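Local coordinates for fructose-bisphosphate aldolase class I (PDB 1W8S), which belongs to the DeoC/LacD family of class I aldolases and is built on the parallel beta/alpha barrel of the TIM type, at residues 86-94 with 116-126; 13-21 with 246-254. The protein carries 2 engineered substitutions. One frame throughout, in Å; residues are numbered along the deposited sequence.

Both contacts reach the same sheet, interaction 2 through a barrel strand and interaction 1 through the short antiparallel strand 93-94 added to it. They lie on opposite sides of the chain's centre, their centres 32 Å apart and their nearest atoms about 16 Å. Interaction 2 comes first and last along the chain, joining strand 18-22 to the C-terminal helix 240-253 and bringing the two ends of the chain together on the barrel wall. Interaction 1, nested inside that loop, ties the segment running into strand 93-94 to the start of helix 120-137, where two other subunits pack. One contact thus joins the first strand to the last helix; the other lies where the chain faces the assembly.

Interaction 1 of 2, residues 86-94 with 116-126; sequences YNGEPVSVA and GSGFEWKMFEE
E89, P90 and A94 carry the three clear direct hydrogen bonds of this contact, which fastens the segment leading into strand 93-94 to the start of helix 120-137. The nearly straight bond from G118 N to E89 OE1 (2.7 Å, 170°) reaches the anti side of the carboxylate. S117 OG, set opposite its own backbone N (chi1 175°), donates to P90 O at 2.6 Å and in turn accepts from F119 N, closing an ST turn just ahead of the helix. At the far end the extended chain of E126 brings OE1 to A94 N at 2.8 Å, the amide meeting it from above the carboxylate plane; Y111 supplies a second hydrogen bond to the same oxygen. A water donates to both E126 OE2 and A94 O. Between these anchors S92 N makes a weak bond to M123 SD.

The apolar part centres on V91, whose CG2 lies 3.7 Å from F119 CB. The methyl M123 CE rests 3.4 Å from P90 O. E89 O meets the edge of the F119 ring, 3.4 Å from F119 CD1, while Y86 OH donates to E89 O at 2.6 Å.

Outward, F119 stacks edge-to-face with W121 of a neighbouring subunit, and E125 of that same neighbouring subunit takes K122 NZ in an intersubunit salt bridge.

The bonding runs both ways: the E89 carboxylate holds the amide of G118, while S117 and E126 hold P90 O and A94 N, and E126 with its water addresses both the amide and the carbonyl of A94.

Interaction 2 of 2, residues 13-21 with 246-254; sequences ARRGKSIIL and ALAELVYGG
R15, in the turn before the first strand of the TIM barrel, lays its guanidinium flat over one face of the Y252 ring on the C-terminal helix, in a cation-pi stack. R15 CZ sits 3.6 Å from the centroid of the Y252 ring and the two planes are 18° apart; the bend of the arginine chain at chi3 (-62°) turns the group onto the ring. The tyrosine is also met at its edge, in plane, by K17 O, 3.5 Å from Y252 CE1.

Next along the strand, I19 points toward the helix. Its CG1 lies 3.8 Å from V251 CG1, and its extended end carries CD1 to within 3.6 Å of A248 CA, beside the backbone of L247. K17 CB packs on V251 CG1 at 3.5 Å and CG rests by V251 O, while the end of the lysine leads away and NZ bonds to A225 O. Strand 18-21 and helix 246-253 run roughly antiparallel, at 147°, with 8.7 Å between their axes.

In the next shell, D56 bonds to three members of the cluster. Its OD1 forms a salt bridge with R15 NH1, which also donates to G54 O, so NH1 has two partners beyond the ring; R14 NH1 lies over the opposite face of the guanidinium. Helix 210-222 backs the C-terminal helix, with V217 against V251 and F213 and L214 against L247, while the strand pairs with 57-60 and 227-230. The other carboxylate oxygen, D56 OD2, accepts from both I19 N and Y252 OH, and Y252 OH lies 3.4 Å from I19 CB.

Interaction 1 of 2, residues 86-94 with 116-126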
ATOM      1  N   TYR E  86      13.568  15.110  -6.132  1.00 11.52           N
ATOM      2  CA  TYR E  86      13.373  13.689  -5.943  1.00 11.78           C
ATOM      3  C   TYR E  86      14.386  12.898  -6.783  1.00 13.58           C
ATOM      4  O   TYR E  86      14.621  13.229  -7.944  1.00 13.87           O
ATOM      5  CB  TYR E  86      11.928  13.357  -6.326  1.00 11.61           C
ATOM      6  CG  TYR E  86      11.559  11.912  -6.379  1.00 12.40           C
ATOM      7  CD1 TYR E  86      11.327  11.198  -5.217  1.00 13.79           C
ATOM      8  CD2 TYR E  86      11.457  11.239  -7.603  1.00 15.95           C
ATOM      9  CE1 TYR E  86      11.001   9.855  -5.240  1.00 12.62           C
ATOM     10  CE2 TYR E  86      11.121   9.880  -7.642  1.00 13.19           C
ATOM     11  CZ  TYR E  86      10.874   9.201  -6.462  1.00 16.49           C
ATOM     12  OH  TYR E  86      10.554   7.861  -6.496  1.00 14.47           O
ATOM     13  N   ASN E  87      14.976  11.875  -6.177  1.00 13.84           N
ATOM     14  CA  ASN E  87      15.946  11.008  -6.807  1.00 15.41           C
ATOM     15  C   ASN E  87      15.466   9.584  -7.098  1.00 17.07           C
ATOM     16  O   ASN E  87      16.221   8.798  -7.665  1.00 18.97           O
ATOM     17  CB  ASN E  87      17.164  10.880  -5.895  1.00 15.73           C
ATOM     18  CG  ASN E  87      18.206  11.894  -6.193  1.00 16.67           C
ATOM     19  OD1 ASN E  87      18.188  12.518  -7.261  1.00 17.73           O
ATOM     20  ND2 ASN E  87      19.127  12.077  -5.254  1.00 15.06           N
ATOM     21  N   GLY E  88      14.285   9.191  -6.668  1.00 17.32           N
ATOM     22  CA  GLY E  88      13.860   7.809  -6.935  1.00 18.41           C
ATOM     23  C   GLY E  88      13.448   7.453  -8.368  1.00 18.79           C
ATOM     24  O   GLY E  88      13.623   8.216  -9.340  1.00 17.77           O
ATOM     25  N   GLU E  89      12.871   6.259  -8.501  1.00 18.47           N
ATOM     26  CA  GLU E  89      12.256   5.874  -9.772  1.00 18.71           C
ATOM     27  C   GLU E  89      11.103   6.867  -9.947  1.00 16.11           C
ATOM     28  O   GLU E  89      10.374   7.154  -8.989  1.00 15.13           O
ATOM     29  CB  GLU E  89      11.831   4.383  -9.785  1.00 19.42           C
ATOM     30  CG  GLU E  89      12.896   3.383 -10.367  1.00 23.48           C
ATOM     31  CD  GLU E  89      13.354   3.624 -11.821  1.00 27.97           C
ATOM     32  OE1 GLU E  89      12.551   3.557 -12.739  1.00 28.58           O
ATOM     33  OE2 GLU E  89      14.575   3.829 -12.108  1.00 33.64           O
ATOM     34  N   PRO E  90      10.969   7.457 -11.139  1.00 15.56           N
ATOM     35  CA  PRO E  90      10.035   8.570 -11.342  1.00 15.05           C
ATOM     36  C   PRO E  90       8.621   8.217 -10.986  1.00 14.48           C
ATOM     37  O   PRO E  90       8.109   7.225 -11.457  1.00 12.90           O
ATOM     38  CB  PRO E  90      10.132   8.858 -12.847  1.00 15.33           C
ATOM     39  CG  PRO E  90      11.439   8.328 -13.240  1.00 16.38           C
ATOM     40  CD  PRO E  90      11.721   7.180 -12.368  1.00 16.90           C
ATOM     41  N   VAL E  91       7.998   9.061 -10.182  1.00 13.24           N
ATOM     42  CA  VAL E  91       6.635   8.828  -9.763  1.00 13.25           C
ATOM     43  C   VAL E  91       5.994  10.162  -9.438  1.00 12.64           C
ATOM     44  O   VAL E  91       6.626  11.043  -8.875  1.00 12.33           O
ATOM     45  CB  VAL E  91       6.598   7.851  -8.575  1.00 14.09           C
ATOM     46  CG1 VAL E  91       7.137   8.492  -7.338  1.00 14.51           C
ATOM     47  CG2 VAL E  91       5.186   7.310  -8.352  1.00 16.94           C
ATOM     48  N   SER E  92       4.745  10.314  -9.831  1.00 11.84           N
ATOM     49  CA  SER E  92       3.992  11.555  -9.605  1.00 11.76           C
ATOM     50  C   SER E  92       2.565  11.143  -9.196  1.00 12.78           C
ATOM     51  O   SER E  92       1.877  10.507  -9.991  1.00 13.23           O
ATOM     52  CB  SER E  92       3.958  12.373 -10.881  1.00 11.26           C
ATOM     53  OG  SER E  92       3.356  13.661 -10.672  1.00 12.98           O
ATOM     54  N   VAL E  93       2.172  11.426  -7.951  1.00 12.41           N
ATOM     55  CA  VAL E  93       0.853  11.018  -7.462  1.00 12.82           C
ATOM     56  C   VAL E  93      -0.110  12.201  -7.379  1.00 13.09           C
ATOM     57  O   VAL E  93       0.296  13.351  -7.267  1.00 12.94           O
ATOM     58  CB  VAL E  93       0.922  10.337  -6.085  1.00 12.98           C
ATOM     59  CG1 VAL E  93       1.781   9.122  -6.118  1.00 14.29           C
ATOM     60  CG2 VAL E  93       1.406  11.279  -5.052  1.00 15.05           C
ATOM     61  N   ALA E  94      -1.397  11.890  -7.416  1.00 13.02           N
ATOM     62  CA  ALA E  94      -2.418  12.910  -7.386  1.00 12.51           C
ATOM     63  C   ALA E  94      -2.404  13.642  -6.076  1.00 12.22           C
ATOM     64  O   ALA E  94      -2.306  13.030  -5.011  1.00 12.60           O
ATOM     65  CB  ALA E  94      -3.807  12.281  -7.613  1.00 12.25           C
ATOM     66  N   GLY E 116       7.770   3.000 -18.144  1.00 12.36           N
ATOM     67  CA  GLY E 116       9.109   2.476 -17.912  1.00 12.04           C
ATOM     68  C   GLY E 116       9.577   2.589 -16.467  1.00 11.94           C
ATOM     69  O   GLY E 116      10.419   1.814 -16.027  1.00 11.67           O
ATOM     70  N   SER E 117       9.048   3.556 -15.720  1.00 12.82           N
ATOM     71  CA  SER E 117       9.486   3.760 -14.347  1.00 11.67           C
ATOM     72  C   SER E 117       9.270   2.487 -13.526  1.00 12.15           C
ATOM     73  O   SER E 117       8.325   1.736 -13.773  1.00 12.24           O
ATOM     74  CB  SER E 117       8.741   4.914 -13.691  1.00 11.96           C
ATOM     75  OG  SER E 117       9.102   5.010 -12.341  1.00 11.35           O
ATOM     76  N   GLY E 118      10.147   2.245 -12.557  1.00 12.43           N
ATOM     77  CA  GLY E 118       9.923   1.230 -11.530  1.00 12.78           C
ATOM     78  C   GLY E 118       8.558   1.393 -10.870  1.00 13.46           C
ATOM     79  O   GLY E 118       7.983   0.423 -10.340  1.00 15.53           O
ATOM     80  N   PHE E 119       8.035   2.615 -10.877  1.00 12.21           N
ATOM     81  CA  PHE E 119       6.710   2.905 -10.317  1.00 13.44           C
ATOM     82  C   PHE E 119       5.630   3.057 -11.386  1.00 11.84           C
ATOM     83  O   PHE E 119       4.570   3.646 -11.113  1.00 12.00           O
ATOM     84  CB  PHE E 119       6.772   4.199  -9.525  1.00 14.56           C
ATOM     85  CG  PHE E 119       7.263   4.038  -8.108  1.00 17.66           C
ATOM     86  CD1 PHE E 119       8.379   4.744  -7.671  1.00 22.99           C
ATOM     87  CD2 PHE E 119       6.560   3.246  -7.179  1.00 23.09           C
ATOM     88  CE1 PHE E 119       8.815   4.656  -6.333  1.00 24.57           C
ATOM     89  CE2 PHE E 119       6.976   3.152  -5.837  1.00 26.72           C
ATOM     90  CZ  PHE E 119       8.109   3.863  -5.407  1.00 26.65           C
ATOM     91  N   GLU E 120       5.877   2.542 -12.594  1.00 11.41           N
ATOM     92  CA  GLU E 120       4.922   2.587 -13.692  1.00 12.78           C
ATOM     93  C   GLU E 120       3.529   2.195 -13.176  1.00 11.99           C
ATOM     94  O   GLU E 120       2.550   2.920 -13.404  1.00 14.15           O
ATOM     95  CB  GLU E 120       5.363   1.593 -14.800  1.00 14.17           C
ATOM     96  CG  GLU E 120       4.377   1.313 -15.861  1.00 17.30           C
ATOM     97  CD  GLU E 120       5.007   0.482 -16.992  1.00 15.92           C
ATOM     98  OE1 GLU E 120       5.795   1.059 -17.777  1.00 11.20           O
ATOM     99  OE2 GLU E 120       4.722  -0.741 -17.037  1.00 14.25           O
ATOM    100  N   TRP E 121       3.498   1.078 -12.478  1.00 12.68           N
ATOM    101  CA  TRP E 121       2.293   0.446 -11.900  1.00 13.04           C
ATOM    102  C   TRP E 121       1.510   1.382 -10.973  1.00 14.01           C
ATOM    103  O   TRP E 121       0.257   1.377 -10.975  1.00 12.99           O
ATOM    104  CB  TRP E 121       2.670  -0.846 -11.196  1.00 12.97           C
ATOM    105  CG  TRP E 121       3.584  -0.715  -9.994  1.00 15.70           C
ATOM    106  CD1 TRP E 121       4.950  -0.834  -9.970  1.00 18.40           C
ATOM    107  CD2 TRP E 121       3.202  -0.406  -8.646  1.00 18.14           C
ATOM    108  NE1 TRP E 121       5.427  -0.650  -8.695  1.00 17.43           N
ATOM    109  CE2 TRP E 121       4.387  -0.364  -7.865  1.00 19.39           C
ATOM    110  CE3 TRP E 121       1.982  -0.180  -8.013  1.00 19.02           C
ATOM    111  CZ2 TRP E 121       4.378  -0.091  -6.497  1.00 22.11           C
ATOM    112  CZ3 TRP E 121       1.976   0.091  -6.653  1.00 22.08           C
ATOM    113  CH2 TRP E 121       3.164   0.139  -5.915  1.00 22.61           C
ATOM    114  N   LYS E 122       2.226   2.194 -10.200  1.00 13.61           N
ATOM    115  CA  LYS E 122       1.568   3.096  -9.257  1.00 13.82           C
ATOM    116  C   LYS E 122       0.754   4.182  -9.974  1.00 13.80           C
ATOM    117  O   LYS E 122      -0.387   4.462  -9.599  1.00 13.13           O
ATOM    118  CB  LYS E 122       2.588   3.682  -8.255  1.00 15.69           C
ATOM    119  CG  LYS E 122       1.970   4.649  -7.177  1.00 18.71           C
ATOM    120  CD  LYS E 122       2.947   4.923  -5.985  1.00 25.74           C
ATOM    121  CE  LYS E 122       2.312   4.482  -4.625  1.00 30.58           C
ATOM    122  NZ  LYS E 122       1.024   5.222  -4.361  1.00 33.97           N
ATOM    123  N   MET E 123       1.317   4.746 -11.054  1.00 12.57           N
ATOM    124  CA  MET E 123       0.642   5.740 -11.843  1.00 13.10           C
ATOM    125  C   MET E 123      -0.475   5.140 -12.697  1.00 12.62           C
ATOM    126  O   MET E 123      -1.526   5.718 -12.755  1.00 13.08           O
ATOM    127  CB  MET E 123       1.627   6.571 -12.669  1.00 12.88           C
ATOM    128  CG  MET E 123       2.514   7.447 -11.779  1.00 13.25           C
ATOM    129  SD  MET E 123       3.986   8.038 -12.647  1.00 18.99           S
ATOM    130  CE  MET E 123       4.994   6.576 -12.696  1.00 13.54           C
ATOM    131  N   PHE E 124      -0.283   3.951 -13.282  1.00 12.76           N
ATOM    132  CA  PHE E 124      -1.364   3.305 -14.030  1.00 11.95           C
ATOM    133  C   PHE E 124      -2.544   2.983 -13.088  1.00 12.23           C
ATOM    134  O   PHE E 124      -3.705   3.211 -13.426  1.00 12.32           O
ATOM    135  CB  PHE E 124      -0.878   2.025 -14.706  1.00 12.84           C
ATOM    136  CG  PHE E 124       0.103   2.244 -15.855  1.00 13.58           C
ATOM    137  CD1 PHE E 124       0.505   3.513 -16.271  1.00 15.34           C
ATOM    138  CD2 PHE E 124       0.599   1.149 -16.534  1.00 15.96           C
ATOM    139  CE1 PHE E 124       1.412   3.664 -17.325  1.00 15.37           C
ATOM    140  CE2 PHE E 124       1.469   1.300 -17.594  1.00 17.54           C
ATOM    141  CZ  PHE E 124       1.886   2.562 -17.980  1.00 16.68           C
ATOM    142  N   GLU E 125      -2.258   2.489 -11.891  1.00 12.57           N
ATOM    143  CA  GLU E 125      -3.301   2.235 -10.905  1.00 14.27           C
ATOM    144  C   GLU E 125      -4.143   3.485 -10.541  1.00 14.01           C
ATOM    145  O   GLU E 125      -5.398   3.460 -10.527  1.00 12.39           O
ATOM    146  CB  GLU E 125      -2.665   1.600  -9.665  1.00 16.01           C
ATOM    147  CG  GLU E 125      -3.598   1.407  -8.504  1.00 20.58           C
ATOM    148  CD  GLU E 125      -2.951   0.678  -7.327  1.00 29.07           C
ATOM    149  OE1 GLU E 125      -1.807   0.147  -7.455  1.00 30.23           O
ATOM    150  OE2 GLU E 125      -3.636   0.642  -6.272  1.00 34.99           O
ATOM    151  N   GLU E 126      -3.461   4.582 -10.242  1.00 13.59           N
ATOM    152  CA  GLU E 126      -4.131   5.829  -9.922  1.00 14.31           C
ATOM    153  C   GLU E 126      -4.861   6.423 -11.115  1.00 13.86           C
ATOM    154  O   GLU E 126      -6.031   6.870 -11.012  1.00 12.85           O
ATOM    155  CB  GLU E 126      -3.139   6.824  -9.366  1.00 14.53           C
ATOM    156  CG  GLU E 126      -3.794   8.084  -8.861  1.00 17.60           C
ATOM    157  CD  GLU E 126      -2.844   8.824  -7.949  1.00 19.84           C
ATOM    158  OE1 GLU E 126      -1.830   9.325  -8.487  1.00 14.91           O
ATOM    159  OE2 GLU E 126      -3.087   8.869  -6.718  1.00 24.01           O
TER
HETATM  160  O   HOH W   1      -2.688  10.399  -4.684  1.00 16.34           O

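Interaction 2 of 2, residues 13-21 with 246-254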
ATOM      1  N   ALA E  13      -9.847  23.798 -28.608  1.00 14.07           N
ATOM      2  CA  ALA E  13      -9.402  23.916 -30.000  1.00 14.56           C
ATOM      3  C   ALA E  13     -10.507  24.387 -30.923  1.00 14.60           C
ATOM      4  O   ALA E  13     -10.758  23.809 -31.979  1.00 14.32           O
ATOM      5  CB  ALA E  13      -8.818  22.595 -30.490  1.00 14.95           C
ATOM      6  N   ARG E  14     -11.174  25.447 -30.516  1.00 15.38           N
ATOM      7  CA  ARG E  14     -12.252  26.026 -31.319  1.00 16.44           C
ATOM      8  C   ARG E  14     -11.805  26.469 -32.702  1.00 15.76           C
ATOM      9  O   ARG E  14     -12.598  26.448 -33.642  1.00 15.51           O
ATOM     10  CB  ARG E  14     -12.882  27.200 -30.585  1.00 17.49           C
ATOM     11  CG  ARG E  14     -11.966  28.379 -30.354  1.00 20.51           C
ATOM     12  CD  ARG E  14     -12.579  29.482 -29.477  1.00 26.11           C
ATOM     13  NE  ARG E  14     -12.745  30.680 -30.271  1.00 30.60           N
ATOM     14  CZ  ARG E  14     -11.912  31.722 -30.326  1.00 34.59           C
ATOM     15  NH1 ARG E  14     -10.830  31.794 -29.552  1.00 35.51           N
ATOM     16  NH2 ARG E  14     -12.205  32.731 -31.156  1.00 34.66           N
ATOM     17  N   ARG E  15     -10.547  26.888 -32.833  1.00 15.15           N
ATOM     18  CA  ARG E  15     -10.035  27.344 -34.124  1.00 15.52           C
ATOM     19  C   ARG E  15      -9.410  26.212 -34.933  1.00 15.24           C
ATOM     20  O   ARG E  15      -8.910  26.440 -36.036  1.00 15.45           O
ATOM     21  CB  ARG E  15      -9.056  28.518 -33.952  1.00 15.65           C
ATOM     22  CG  ARG E  15      -9.742  29.821 -33.590  1.00 16.58           C
ATOM     23  CD  ARG E  15      -8.878  30.785 -32.804  1.00 19.06           C
ATOM     24  NE  ARG E  15      -8.476  30.237 -31.512  1.00 19.74           N
ATOM     25  CZ  ARG E  15      -7.800  30.917 -30.591  1.00 19.90           C
ATOM     26  NH1 ARG E  15      -7.500  30.345 -29.440  1.00 19.73           N
ATOM     27  NH2 ARG E  15      -7.447  32.178 -30.814  1.00 20.55           N
ATOM     28  N   GLY E  16      -9.454  24.993 -34.397  1.00 13.96           N
ATOM     29  CA  GLY E  16      -9.021  23.807 -35.111  1.00 14.01           C
ATOM     30  C   GLY E  16      -7.662  23.281 -34.678  1.00 14.20           C
ATOM     31  O   GLY E  16      -7.311  22.156 -35.036  1.00 14.35           O
ATOM     32  N   LYS E  17      -6.906  24.140 -33.969  1.00 13.69           N
ATOM     33  CA  LYS E  17      -5.597  23.851 -33.401  1.00 13.60           C
ATOM     34  C   LYS E  17      -5.614  24.487 -32.012  1.00 13.18           C
ATOM     35  O   LYS E  17      -6.465  25.345 -31.739  1.00 13.24           O
ATOM     36  CB  LYS E  17      -4.465  24.481 -34.237  1.00 14.25           C
ATOM     37  CG  LYS E  17      -4.261  23.931 -35.657  1.00 14.65           C
ATOM     38  CD  LYS E  17      -4.095  22.417 -35.685  1.00 16.40           C
ATOM     39  CE  LYS E  17      -4.168  21.839 -37.103  1.00 21.09           C
ATOM     40  NZ  LYS E  17      -3.707  20.419 -37.032  1.00 23.82           N
ATOM     41  N   SER E  18      -4.665  24.114 -31.161  1.00 12.14           N
ATOM     42  CA  SER E  18      -4.699  24.524 -29.769  1.00 12.95           C
ATOM     43  C   SER E  18      -3.328  24.997 -29.270  1.00 12.92           C
ATOM     44  O   SER E  18      -2.297  24.442 -29.638  1.00 12.84           O
ATOM     45  CB  SER E  18      -5.218  23.349 -28.921  1.00 13.35           C
ATOM     46  OG  SER E  18      -5.245  23.640 -27.515  1.00 14.45           O
ATOM     47  N   ILE E  19      -3.328  26.064 -28.477  1.00 12.39           N
ATOM     48  CA  ILE E  19      -2.166  26.448 -27.700  1.00 12.50           C
ATOM     49  C   ILE E  19      -2.614  26.523 -26.254  1.00 12.19           C
ATOM     50  O   ILE E  19      -3.537  27.252 -25.933  1.00 11.23           O
ATOM     51  CB  ILE E  19      -1.586  27.812 -28.109  1.00 12.88           C
ATOM     52  CG1 ILE E  19      -1.220  27.838 -29.591  1.00 12.91           C
ATOM     53  CG2 ILE E  19      -0.365  28.112 -27.246  1.00 13.73           C
ATOM     54  CD1 ILE E  19      -0.671  29.154 -30.066  1.00 15.88           C
ATOM     55  N   ILE E  20      -1.929  25.775 -25.404  1.00 12.38           N
ATOM     56  CA  ILE E  20      -2.216  25.737 -23.977  1.00 13.29           C
ATOM     57  C   ILE E  20      -1.006  26.284 -23.274  1.00 12.58           C
ATOM     58  O   ILE E  20       0.091  25.867 -23.569  1.00 12.48           O
ATOM     59  CB  ILE E  20      -2.448  24.287 -23.520  1.00 13.11           C
ATOM     60  CG1 ILE E  20      -3.636  23.662 -24.244  1.00 14.36           C
ATOM     61  CG2 ILE E  20      -2.687  24.251 -22.034  1.00 15.63           C
ATOM     62  CD1 ILE E  20      -4.871  24.395 -24.046  1.00 15.20           C
ATOM     63  N   LEU E  21      -1.209  27.235 -22.378  1.00 12.87           N
ATOM     64  CA  LEU E  21      -0.113  27.813 -21.615  1.00 12.61           C
ATOM     65  C   LEU E  21       0.098  27.012 -20.319  1.00 12.22           C
ATOM     66  O   LEU E  21      -0.725  27.033 -19.403  1.00 12.28           O
ATOM     67  CB  LEU E  21      -0.369  29.283 -21.307  1.00 12.65           C
ATOM     68  CG  LEU E  21       0.832  30.074 -20.791  1.00 13.24           C
ATOM     69  CD1 LEU E  21       1.984  30.052 -21.794  1.00 16.08           C
ATOM     70  CD2 LEU E  21       0.435  31.498 -20.478  1.00 15.09           C
ATOM     71  N   ALA E 246       3.033  35.639 -31.937  1.00 14.78           N
ATOM     72  CA  ALA E 246       3.634  35.006 -33.117  1.00 14.20           C
ATOM     73  C   ALA E 246       3.275  33.515 -33.193  1.00 13.20           C
ATOM     74  O   ALA E 246       3.000  32.996 -34.256  1.00 11.83           O
ATOM     75  CB  ALA E 246       5.145  35.192 -33.122  1.00 14.54           C
ATOM     76  N   LEU E 247       3.261  32.837 -32.050  1.00 12.77           N
ATOM     77  CA  LEU E 247       2.877  31.429 -31.988  1.00 13.24           C
ATOM     78  C   LEU E 247       1.416  31.234 -32.327  1.00 13.23           C
ATOM     79  O   LEU E 247       1.074  30.280 -32.996  1.00 13.73           O
ATOM     80  CB  LEU E 247       3.135  30.863 -30.585  1.00 12.92           C
ATOM     81  CG  LEU E 247       4.594  30.578 -30.264  1.00 14.77           C
ATOM     82  CD1 LEU E 247       4.801  30.380 -28.755  1.00 16.12           C
ATOM     83  CD2 LEU E 247       5.063  29.361 -31.016  1.00 14.85           C
ATOM     84  N   ALA E 248       0.563  32.152 -31.874  1.00 13.62           N
ATOM     85  CA  ALA E 248      -0.854  32.110 -32.191  1.00 14.35           C
ATOM     86  C   ALA E 248      -1.075  32.186 -33.722  1.00 15.30           C
ATOM     87  O   ALA E 248      -1.849  31.393 -34.272  1.00 15.35           O
ATOM     88  CB  ALA E 248      -1.601  33.261 -31.476  1.00 15.05           C
ATOM     89  N   GLU E 249      -0.374  33.096 -34.408  1.00 15.51           N
ATOM     90  CA  GLU E 249      -0.536  33.200 -35.855  1.00 15.73           C
ATOM     91  C   GLU E 249      -0.020  31.955 -36.585  1.00 15.60           C
ATOM     92  O   GLU E 249      -0.612  31.536 -37.578  1.00 15.63           O
ATOM     93  CB  GLU E 249       0.145  34.406 -36.450  1.00 16.17           C
ATOM     94  CG  GLU E 249       0.014  34.340 -37.984  1.00 18.55           C
ATOM     95  CD  GLU E 249       0.042  35.653 -38.681  1.00 20.26           C
ATOM     96  OE1 GLU E 249       0.642  36.601 -38.113  1.00 19.73           O
ATOM     97  OE2 GLU E 249      -0.530  35.705 -39.815  1.00 21.90           O
ATOM     98  N   LEU E 250       1.086  31.380 -36.117  1.00 14.69           N
ATOM     99  CA  LEU E 250       1.596  30.161 -36.730  1.00 14.47           C
ATOM    100  C   LEU E 250       0.625  29.004 -36.540  1.00 14.07           C
ATOM    101  O   LEU E 250       0.366  28.257 -37.476  1.00 13.96           O
ATOM    102  CB  LEU E 250       2.964  29.783 -36.161  1.00 14.48           C
ATOM    103  CG  LEU E 250       3.546  28.487 -36.724  1.00 15.57           C
ATOM    104  CD1 LEU E 250       3.935  28.627 -38.187  1.00 18.01           C
ATOM    105  CD2 LEU E 250       4.756  28.076 -35.903  1.00 16.75           C
ATOM    106  N   VAL E 251       0.087  28.861 -35.332  1.00 13.50           N
ATOM    107  CA  VAL E 251      -0.709  27.682 -34.989  1.00 14.22           C
ATOM    108  C   VAL E 251      -2.137  27.831 -35.507  1.00 14.23           C
ATOM    109  O   VAL E 251      -2.663  26.915 -36.137  1.00 14.34           O
ATOM    110  CB  VAL E 251      -0.677  27.392 -33.448  1.00 13.96           C
ATOM    111  CG1 VAL E 251      -1.698  26.307 -33.027  1.00 14.17           C
ATOM    112  CG2 VAL E 251       0.713  26.976 -33.014  1.00 14.32           C
ATOM    113  N   TYR E 252      -2.757  28.981 -35.260  1.00 13.90           N
ATOM    114  CA  TYR E 252      -4.154  29.187 -35.672  1.00 14.05           C
ATOM    115  C   TYR E 252      -4.251  29.624 -37.139  1.00 14.69           C
ATOM    116  O   TYR E 252      -5.259  29.386 -37.804  1.00 14.86           O
ATOM    117  CB  TYR E 252      -4.823  30.251 -34.809  1.00 14.17           C
ATOM    118  CG  TYR E 252      -4.737  29.960 -33.311  1.00 11.55           C
ATOM    119  CD1 TYR E 252      -5.052  28.708 -32.791  1.00 13.99           C
ATOM    120  CD2 TYR E 252      -4.377  30.969 -32.418  1.00 12.70           C
ATOM    121  CE1 TYR E 252      -4.963  28.458 -31.451  1.00 11.22           C
ATOM    122  CE2 TYR E 252      -4.302  30.736 -31.071  1.00 13.37           C
ATOM    123  CZ  TYR E 252      -4.585  29.479 -30.589  1.00 12.15           C
ATOM    124  OH  TYR E 252      -4.491  29.266 -29.239  1.00 12.86           O
ATOM    125  N   GLY E 253      -3.209  30.270 -37.628  1.00 14.90           N
ATOM    126  CA  GLY E 253      -3.209  30.792 -38.990  1.00 16.45           C
ATOM    127  C   GLY E 253      -2.888  29.759 -40.044  1.00 17.42           C
ATOM    128  O   GLY E 253      -3.339  29.869 -41.176  1.00 17.95           O
ATOM    129  N   GLY E 254      -2.098  28.758 -39.679  1.00 19.27           N
ATOM    130  CA  GLY E 254      -1.731  27.708 -40.613  1.00 20.31           C
ATOM    131  C   GLY E 254      -0.635  28.148 -41.568  1.00 20.84           C
ATOM    132  O   GLY E 254      -0.683  27.808 -42.758  1.00 22.51           O
TER